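Local structure of 16S rRNA processing protein (Pseudomonas aeruginosa, 2F1L) at residues D19-G31 against K37-Y51. The protein is an accessory factor probably needed for late assembly of the 30S ribosomal subunit and for efficient processing of 16S rRNA. Numbering follows the deposited sequence. Where two conformers were deposited one is given.
Sequences DLVVIGKIVSVYG and KVYSFTDPLDNLLDY
The Phe41 ring lies with one face over Gly24 CA, and Val22 O meets its edge in the ring plane. Phe41 CD2 is 3.4 Å from Gly24 CA. Phe41 CG is anti to its own carbonyl carbon (chi1 -54°), which lays the ring over the Gly24 backbone. The Val22 side chain lies beside that of Phe41 and points the same way, with Val22 CG1 4.0 Å from Phe41 CE2. On the Tyr39 ring, Val27 CG2 sits over the centre of one face, 4.2 Å above the plane. Ile23 CD1 meets Tyr51 CD2 obliquely at 3.7 Å, and Leu48 O lies at the edge of the Tyr51 ring, in its plane. The same methyl also meets Leu48 CD1.

Backbone hydrogen bonds join the antiparallel strands 20-27 and 35-40. Lys25 and Tyr39 form a hydrogen-bonded pair, with Lys25 N to Tyr39 O at 2.9 Å. Phe41 N donates to Ile23 O at 2.8 Å. Val27 and Ser28 both face Lys37, which makes a classic beta bulge. Val27 N gives a nearly straight bond to Lys37 O (173°).

At the end of strand 35-40, Ser40 OG accepts from Thr42 N in an ST turn and donates to Leu45 O.

Tyr39 OH makes a hydrogen bond to OXT of Phe187 of the second subunit, whose ring also stacks with that of Tyr39. Lys25 NZ forms a salt bridge with Glu159 of that subunit. Within the RimM N-terminal domain, strand 20-27 lies between strands 35-40 and 97-101 of the antiparallel sheet. Strand 76-81 pairs with 35-40.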
ATOM      1  N   ASP A  19       5.833  12.329 -21.031  1.00 35.18           N
ATOM      2  CA  ASP A  19       5.056  11.125 -20.682  1.00 35.55           C
ATOM      3  C   ASP A  19       6.035  10.125 -20.053  1.00 39.52           C
ATOM      4  O   ASP A  19       5.949   8.939 -20.350  1.00 43.87           O
ATOM      5  N   LEU A  20       6.976  10.591 -19.210  1.00 36.82           N
ATOM      6  CA  LEU A  20       7.847   9.707 -18.414  1.00 33.96           C
ATOM      7  C   LEU A  20       7.175   9.488 -17.034  1.00 33.96           C
ATOM      8  O   LEU A  20       6.863  10.439 -16.346  1.00 35.77           O
ATOM      9  CB  LEU A  20       9.290  10.300 -18.246  1.00 35.34           C
ATOM     10  CG  LEU A  20      10.523  10.030 -19.165  1.00 18.56           C
ATOM     11  N   VAL A  21       6.918   8.250 -16.628  1.00 32.76           N
ATOM     12  CA  VAL A  21       6.519   7.986 -15.236  1.00 32.15           C
ATOM     13  C   VAL A  21       7.679   7.377 -14.450  1.00 31.73           C
ATOM     14  O   VAL A  21       8.565   6.749 -15.034  1.00 33.25           O
ATOM     15  CB  VAL A  21       5.234   7.093 -15.091  1.00 30.59           C
ATOM     16  CG1 VAL A  21       4.094   7.662 -15.952  1.00 44.08           C
ATOM     17  CG2 VAL A  21       5.492   5.667 -15.426  1.00 29.02           C
ATOM     18  N   VAL A  22       7.652   7.554 -13.130  1.00 29.09           N
ATOM     19  CA  VAL A  22       8.757   7.171 -12.280  1.00 31.20           C
ATOM     20  C   VAL A  22       8.429   5.846 -11.603  1.00 34.27           C
ATOM     21  O   VAL A  22       7.483   5.747 -10.785  1.00 37.21           O
ATOM     22  CB  VAL A  22       9.012   8.216 -11.154  1.00 31.42           C
ATOM     23  CG1 VAL A  22      10.251   7.837 -10.341  1.00 29.50           C
ATOM     24  CG2 VAL A  22       9.160   9.601 -11.715  1.00 28.56           C
ATOM     25  N   ILE A  23       9.220   4.825 -11.892  1.00 33.87           N
ATOM     26  CA  ILE A  23       8.939   3.495 -11.323  1.00 32.89           C
ATOM     27  C   ILE A  23       9.770   3.146 -10.132  1.00 28.48           C
ATOM     28  O   ILE A  23       9.575   2.099  -9.552  1.00 27.30           O
ATOM     29  CB  ILE A  23       9.077   2.361 -12.389  1.00 30.60           C
ATOM     30  CG1 ILE A  23      10.493   2.349 -12.988  1.00 33.04           C
ATOM     31  CG2 ILE A  23       7.981   2.536 -13.452  1.00 28.19           C
ATOM     32  CD1 ILE A  23      10.736   1.227 -13.992  1.00 35.22           C
ATOM     33  N   GLY A  24      10.750   3.975  -9.812  1.00 30.45           N
ATOM     34  CA  GLY A  24      11.666   3.704  -8.660  1.00 29.21           C
ATOM     35  C   GLY A  24      12.667   4.831  -8.479  1.00 29.10           C
ATOM     36  O   GLY A  24      12.634   5.833  -9.210  1.00 27.41           O
ATOM     37  N   LYS A  25      13.572   4.695  -7.512  1.00 32.42           N
ATOM     38  CA  LYS A  25      14.567   5.722  -7.302  1.00 30.27           C
ATOM     39  C   LYS A  25      15.828   5.148  -6.732  1.00 33.17           C
ATOM     40  O   LYS A  25      15.764   4.340  -5.807  1.00 34.48           O
ATOM     41  CB  LYS A  25      14.023   6.762  -6.355  1.00 31.35           C
ATOM     42  CG  LYS A  25      15.025   7.896  -6.111  1.00 39.44           C
ATOM     43  CD  LYS A  25      14.343   9.171  -5.683  1.00 32.06           C
ATOM     44  CE  LYS A  25      15.290  10.361  -5.723  1.00 27.60           C
ATOM     45  NZ  LYS A  25      14.586  11.595  -5.298  1.00 23.58           N
ATOM     46  N   ILE A  26      16.969   5.604  -7.265  1.00 32.43           N
ATOM     47  CA  ILE A  26      18.291   5.199  -6.793  1.00 29.53           C
ATOM     48  C   ILE A  26      18.692   6.052  -5.616  1.00 30.79           C
ATOM     49  O   ILE A  26      18.790   7.269  -5.716  1.00 30.58           O
ATOM     50  CB  ILE A  26      19.357   5.314  -7.917  1.00 29.86           C
ATOM     51  CG1 ILE A  26      18.962   4.492  -9.142  1.00 29.55           C
ATOM     52  CG2 ILE A  26      20.707   4.820  -7.456  1.00 34.22           C
ATOM     53  CD1 ILE A  26      20.047   4.471 -10.258  1.00 29.61           C
ATOM     54  N   VAL A  27      18.931   5.421  -4.473  1.00 35.12           N
ATOM     55  CA  VAL A  27      19.097   6.184  -3.220  1.00 33.12           C
ATOM     56  C   VAL A  27      20.396   5.977  -2.493  1.00 32.43           C
ATOM     57  O   VAL A  27      20.722   6.725  -1.583  1.00 34.83           O
ATOM     58  CB  VAL A  27      17.977   5.866  -2.236  1.00 34.00           C
ATOM     59  CG1 VAL A  27      16.667   6.368  -2.777  1.00 37.78           C
ATOM     60  CG2 VAL A  27      17.906   4.348  -1.960  1.00 40.58           C
ATOM     61  N   SER A  28      21.158   4.976  -2.878  1.00 30.99           N
ATOM     62  CA  SER A  28      22.424   4.762  -2.243  1.00 30.80           C
ATOM     63  C   SER A  28      23.180   3.709  -3.030  1.00 31.80           C
ATOM     64  O   SER A  28      22.757   3.324  -4.114  1.00 32.94           O
ATOM     65  CB  SER A  28      22.150   4.209  -0.834  1.00 32.32           C
ATOM     66  OG  SER A  28      23.356   4.105  -0.107  1.00 32.74           O
ATOM     67  N   VAL A  29      24.252   3.189  -2.446  1.00 32.29           N
ATOM     68  CA  VAL A  29      25.008   2.136  -3.067  1.00 34.29           C
ATOM     69  C   VAL A  29      24.739   0.888  -2.300  1.00 34.48           C
ATOM     70  O   VAL A  29      24.266   0.972  -1.224  1.00 35.49           O
ATOM     71  CB  VAL A  29      26.507   2.425  -3.098  1.00 35.27           C
ATOM     72  CG1 VAL A  29      26.780   3.637  -4.025  1.00 34.32           C
ATOM     73  CG2 VAL A  29      27.047   2.644  -1.692  1.00 34.10           C
ATOM     74  N   TYR A  30      25.000  -0.275  -2.897  1.00 37.02           N
ATOM     75  CA  TYR A  30      24.878  -1.538  -2.198  1.00 35.88           C
ATOM     76  C   TYR A  30      26.128  -2.315  -2.493  1.00 33.02           C
ATOM     77  O   TYR A  30      26.411  -2.641  -3.644  1.00 27.79           O
ATOM     78  CB  TYR A  30      23.667  -2.297  -2.706  1.00 38.14           C
ATOM     79  CG  TYR A  30      23.407  -3.532  -1.917  1.00 37.97           C
ATOM     80  CD1 TYR A  30      22.715  -3.465  -0.737  1.00 38.85           C
ATOM     81  CD2 TYR A  30      23.868  -4.770  -2.346  1.00 39.91           C
ATOM     82  CE1 TYR A  30      22.484  -4.588   0.020  1.00 41.46           C
ATOM     83  CE2 TYR A  30      23.654  -5.914  -1.585  1.00 33.71           C
ATOM     84  CZ  TYR A  30      22.961  -5.807  -0.395  1.00 38.47           C
ATOM     85  OH  TYR A  30      22.703  -6.918   0.391  1.00 44.88           O
ATOM     86  N   GLY A  31      26.893  -2.596  -1.451  1.00 32.36           N
ATOM     87  CA  GLY A  31      28.124  -3.367  -1.627  1.00 32.80           C
ATOM     88  C   GLY A  31      29.188  -2.528  -2.299  1.00 33.80           C
ATOM     89  O   GLY A  31      29.058  -1.317  -2.449  1.00 32.48           O
ATOM     90  N   LYS A  37      21.396   0.789  -4.544  1.00 33.70           N
ATOM     91  CA  LYS A  37      20.238   0.504  -3.735  1.00 33.87           C
ATOM     92  C   LYS A  37      19.109   1.383  -4.276  1.00 31.39           C
ATOM     93  O   LYS A  37      19.292   2.555  -4.570  1.00 31.30           O
ATOM     94  CB  LYS A  37      20.541   0.818  -2.290  1.00 36.23           C
ATOM     95  CG  LYS A  37      19.535   0.295  -1.283  1.00 36.18           C
ATOM     96  CD  LYS A  37      19.507   1.192  -0.063  1.00 43.51           C
ATOM     97  CE  LYS A  37      19.401   0.458   1.276  1.00 51.08           C
ATOM     98  NZ  LYS A  37      18.932   1.478   2.260  1.00 52.60           N
ATOM     99  N   VAL A  38      17.957   0.763  -4.426  1.00 31.66           N
ATOM    100  CA  VAL A  38      16.866   1.276  -5.221  1.00 33.84           C
ATOM    101  C   VAL A  38      15.574   1.036  -4.460  1.00 33.71           C
ATOM    102  O   VAL A  38      15.338  -0.061  -3.963  1.00 33.58           O
ATOM    103  CB  VAL A  38      16.837   0.544  -6.588  1.00 35.17           C
ATOM    104  CG1 VAL A  38      15.529   0.718  -7.278  1.00 42.47           C
ATOM    105  CG2 VAL A  38      17.948   1.089  -7.484  1.00 35.62           C
ATOM    106  N   TYR A  39      14.758   2.075  -4.323  1.00 32.92           N
ATOM    107  CA  TYR A  39      13.409   1.869  -3.878  1.00 33.53           C
ATOM    108  C   TYR A  39      12.572   1.596  -5.139  1.00 32.62           C
ATOM    109  O   TYR A  39      12.805   2.208  -6.198  1.00 31.74           O
ATOM    110  CB  TYR A  39      12.872   3.092  -3.124  1.00 36.60           C
ATOM    111  CG  TYR A  39      13.456   3.373  -1.746  1.00 36.38           C
ATOM    112  CD1 TYR A  39      13.738   2.366  -0.861  1.00 42.91           C
ATOM    113  CD2 TYR A  39      13.626   4.682  -1.307  1.00 44.75           C
ATOM    114  CE1 TYR A  39      14.218   2.645   0.424  1.00 44.97           C
ATOM    115  CE2 TYR A  39      14.099   4.970  -0.039  1.00 47.63           C
ATOM    116  CZ  TYR A  39      14.405   3.944   0.823  1.00 48.49           C
ATOM    117  OH  TYR A  39      14.903   4.210   2.087  1.00 40.28           O
ATOM    118  N   SER A  40      11.623   0.666  -5.049  1.00 30.91           N
ATOM    119  CA  SER A  40      10.751   0.372  -6.194  1.00 30.21           C
ATOM    120  C   SER A  40       9.346   0.881  -5.972  1.00 27.90           C
ATOM    121  O   SER A  40       8.827   0.727  -4.896  1.00 32.08           O
ATOM    122  CB  SER A  40      10.674  -1.121  -6.427  1.00 28.66           C
ATOM    123  OG  SER A  40       9.614  -1.419  -7.300  1.00 22.15           O
ATOM    124  N   PHE A  41       8.725   1.437  -7.000  1.00 27.32           N
ATOM    125  CA  PHE A  41       7.354   1.953  -6.917  1.00 27.64           C
ATOM    126  C   PHE A  41       6.339   1.107  -7.705  1.00 27.11           C
ATOM    127  O   PHE A  41       5.149   1.513  -7.926  1.00 29.33           O
ATOM    128  CB  PHE A  41       7.332   3.419  -7.415  1.00 29.01           C
ATOM    129  CG  PHE A  41       8.324   4.324  -6.713  1.00 23.61           C
ATOM    130  CD1 PHE A  41       8.587   4.172  -5.353  1.00 32.00           C
ATOM    131  CD2 PHE A  41       8.952   5.354  -7.397  1.00 34.10           C
ATOM    132  CE1 PHE A  41       9.514   4.984  -4.710  1.00 29.70           C
ATOM    133  CE2 PHE A  41       9.892   6.180  -6.764  1.00 25.25           C
ATOM    134  CZ  PHE A  41      10.159   6.001  -5.420  1.00 32.19           C
ATOM    135  N   THR A  42       6.799  -0.053  -8.135  1.00 25.04           N
ATOM    136  CA  THR A  42       6.013  -0.949  -8.965  1.00 25.72           C
ATOM    137  C   THR A  42       5.164  -1.895  -8.098  1.00 26.72           C
ATOM    138  O   THR A  42       5.427  -2.081  -6.922  1.00 22.40           O
ATOM    139  CB  THR A  42       6.918  -1.801  -9.881  1.00 25.66           C
ATOM    140  OG1 THR A  42       7.792  -2.650  -9.092  1.00 27.49           O
ATOM    141  CG2 THR A  42       7.775  -0.896 -10.744  1.00 29.52           C
ATOM    142  N   ASP A  43       4.119  -2.445  -8.713  1.00 27.83           N
ATOM    143  CA  ASP A  43       3.296  -3.452  -8.102  0.50 27.70           C
ATOM    144  C   ASP A  43       3.307  -4.617  -9.064  1.00 28.43           C
ATOM    145  O   ASP A  43       2.949  -4.449 -10.195  1.00 30.67           O
ATOM    146  CB  ASP A  43       1.873  -2.932  -7.973  0.50 25.36           C
ATOM    147  CG  ASP A  43       0.983  -3.887  -7.260  0.50 28.92           C
ATOM    148  OD1 ASP A  43       1.486  -4.960  -6.824  0.50 17.64           O
ATOM    149  OD2 ASP A  43      -0.220  -3.546  -7.132  0.50 28.97           O
ATOM    150  N   PRO A  44       3.813  -5.793  -8.645  1.00 29.22           N
ATOM    151  CA  PRO A  44       4.505  -6.251  -7.462  1.00 29.51           C
ATOM    152  C   PRO A  44       5.777  -5.468  -7.251  1.00 30.32           C
ATOM    153  O   PRO A  44       6.314  -4.900  -8.219  1.00 26.85           O
ATOM    154  CB  PRO A  44       4.920  -7.669  -7.850  1.00 30.32           C
ATOM    155  CG  PRO A  44       3.943  -8.099  -8.842  1.00 30.71           C
ATOM    156  CD  PRO A  44       3.660  -6.887  -9.617  1.00 27.77           C
ATOM    157  N   LEU A  45       6.316  -5.500  -6.031  1.00 29.22           N
ATOM    158  CA  LEU A  45       7.553  -4.778  -5.776  1.00 30.76           C
ATOM    159  C   LEU A  45       8.678  -5.112  -6.769  1.00 31.60           C
ATOM    160  O   LEU A  45       9.480  -4.237  -7.120  1.00 32.73           O
ATOM    161  CB  LEU A  45       8.051  -5.036  -4.364  1.00 32.74           C
ATOM    162  CG  LEU A  45       9.066  -4.045  -3.774  1.00 33.55           C
ATOM    163  CD1 LEU A  45       8.497  -2.673  -3.701  1.00 37.26           C
ATOM    164  CD2 LEU A  45       9.452  -4.507  -2.380  1.00 33.28           C
ATOM    165  N   ASP A  46       8.760  -6.363  -7.214  1.00 31.58           N
ATOM    166  CA  ASP A  46       9.960  -6.790  -7.947  1.00 32.37           C
ATOM    167  C   ASP A  46       9.852  -6.549  -9.432  1.00 29.91           C
ATOM    168  O   ASP A  46      10.742  -6.858 -10.172  1.00 31.22           O
ATOM    169  CB  ASP A  46      10.306  -8.260  -7.665  1.00 33.38           C
ATOM    170  CG  ASP A  46       9.321  -9.215  -8.252  1.00 31.69           C
ATOM    171  OD1 ASP A  46       8.363  -8.743  -8.892  1.00 34.72           O
ATOM    172  OD2 ASP A  46       9.489 -10.438  -8.034  1.00 34.28           O
ATOM    173  N   ASN A  47       8.749  -5.962  -9.837  1.00 30.30           N
ATOM    174  CA  ASN A  47       8.438  -5.748 -11.202  1.00 30.35           C
ATOM    175  C   ASN A  47       9.361  -4.748 -11.853  1.00 30.49           C
ATOM    176  O   ASN A  47       9.614  -4.810 -13.032  1.00 29.28           O
ATOM    177  CB  ASN A  47       6.999  -5.267 -11.280  1.00 33.07           C
ATOM    178  CG  ASN A  47       6.518  -5.158 -12.687  1.00 37.80           C
ATOM    179  OD1 ASN A  47       6.601  -6.120 -13.422  1.00 39.61           O
ATOM    180  ND2 ASN A  47       6.042  -3.974 -13.089  1.00 35.18           N
ATOM    181  N   LEU A  48       9.881  -3.826 -11.061  1.00 32.94           N
ATOM    182  CA  LEU A  48      10.949  -2.956 -11.513  1.00 32.53           C
ATOM    183  C   LEU A  48      12.065  -3.705 -12.255  1.00 30.68           C
ATOM    184  O   LEU A  48      12.620  -3.190 -13.206  1.00 31.78           O
ATOM    185  CB  LEU A  48      11.523  -2.208 -10.312  1.00 33.86           C
ATOM    186  CG  LEU A  48      12.702  -1.266 -10.574  1.00 40.16           C
ATOM    187  CD1 LEU A  48      12.291  -0.244 -11.564  1.00 49.13           C
ATOM    188  CD2 LEU A  48      13.112  -0.578  -9.355  1.00 38.19           C
ATOM    189  N   LEU A  49      12.396  -4.912 -11.826  1.00 32.23           N
ATOM    190  CA  LEU A  49      13.530  -5.694 -12.409  1.00 31.26           C
ATOM    191  C   LEU A  49      13.217  -6.198 -13.817  1.00 30.29           C
ATOM    192  O   LEU A  49      14.104  -6.653 -14.539  1.00 28.45           O
ATOM    193  CB  LEU A  49      13.914  -6.878 -11.509  1.00 28.95           C
ATOM    194  CG  LEU A  49      14.348  -6.508 -10.062  1.00 36.26           C
ATOM    195  CD1 LEU A  49      14.651  -7.738  -9.202  1.00 36.90           C
ATOM    196  CD2 LEU A  49      15.555  -5.561 -10.074  1.00 25.27           C
ATOM    197  N   ASP A  50      11.959  -6.081 -14.206  1.00 29.61           N
ATOM    198  CA  ASP A  50      11.531  -6.407 -15.560  1.00 32.37           C
ATOM    199  C   ASP A  50      11.766  -5.309 -16.604  1.00 32.30           C
ATOM    200  O   ASP A  50      11.474  -5.505 -17.774  1.00 33.40           O
ATOM    201  CB  ASP A  50      10.020  -6.750 -15.555  1.00 36.06           C
ATOM    202  CG  ASP A  50       9.711  -8.039 -14.797  1.00 37.23           C
ATOM    203  OD1 ASP A  50      10.631  -8.858 -14.607  1.00 46.05           O
ATOM    204  OD2 ASP A  50       8.559  -8.217 -14.378  1.00 41.72           O
ATOM    205  N   TYR A  51      12.269  -4.153 -16.204  1.00 34.55           N
ATOM    206  CA  TYR A  51      12.514  -3.074 -17.152  1.00 34.86           C
ATOM    207  C   TYR A  51      14.013  -2.955 -17.348  1.00 35.07           C
ATOM    208  O   TYR A  51      14.699  -2.521 -16.432  1.00 36.19           O
ATOM    209  CB  TYR A  51      11.940  -1.769 -16.603  1.00 37.93           C
ATOM    210  CG  TYR A  51      10.441  -1.784 -16.497  1.00 40.19           C
ATOM    211  CD1 TYR A  51       9.668  -1.560 -17.609  1.00 33.49           C
ATOM    212  CD2 TYR A  51       9.804  -2.066 -15.297  1.00 36.39           C
ATOM    213  CE1 TYR A  51       8.305  -1.584 -17.550  1.00 41.28           C
ATOM    214  CE2 TYR A  51       8.412  -2.086 -15.218  1.00 33.08           C
ATOM    215  CZ  TYR A  51       7.666  -1.852 -16.364  1.00 42.10           C
ATOM    216  OH  TYR A  51       6.273  -1.858 -16.360  1.00 42.97           O
TER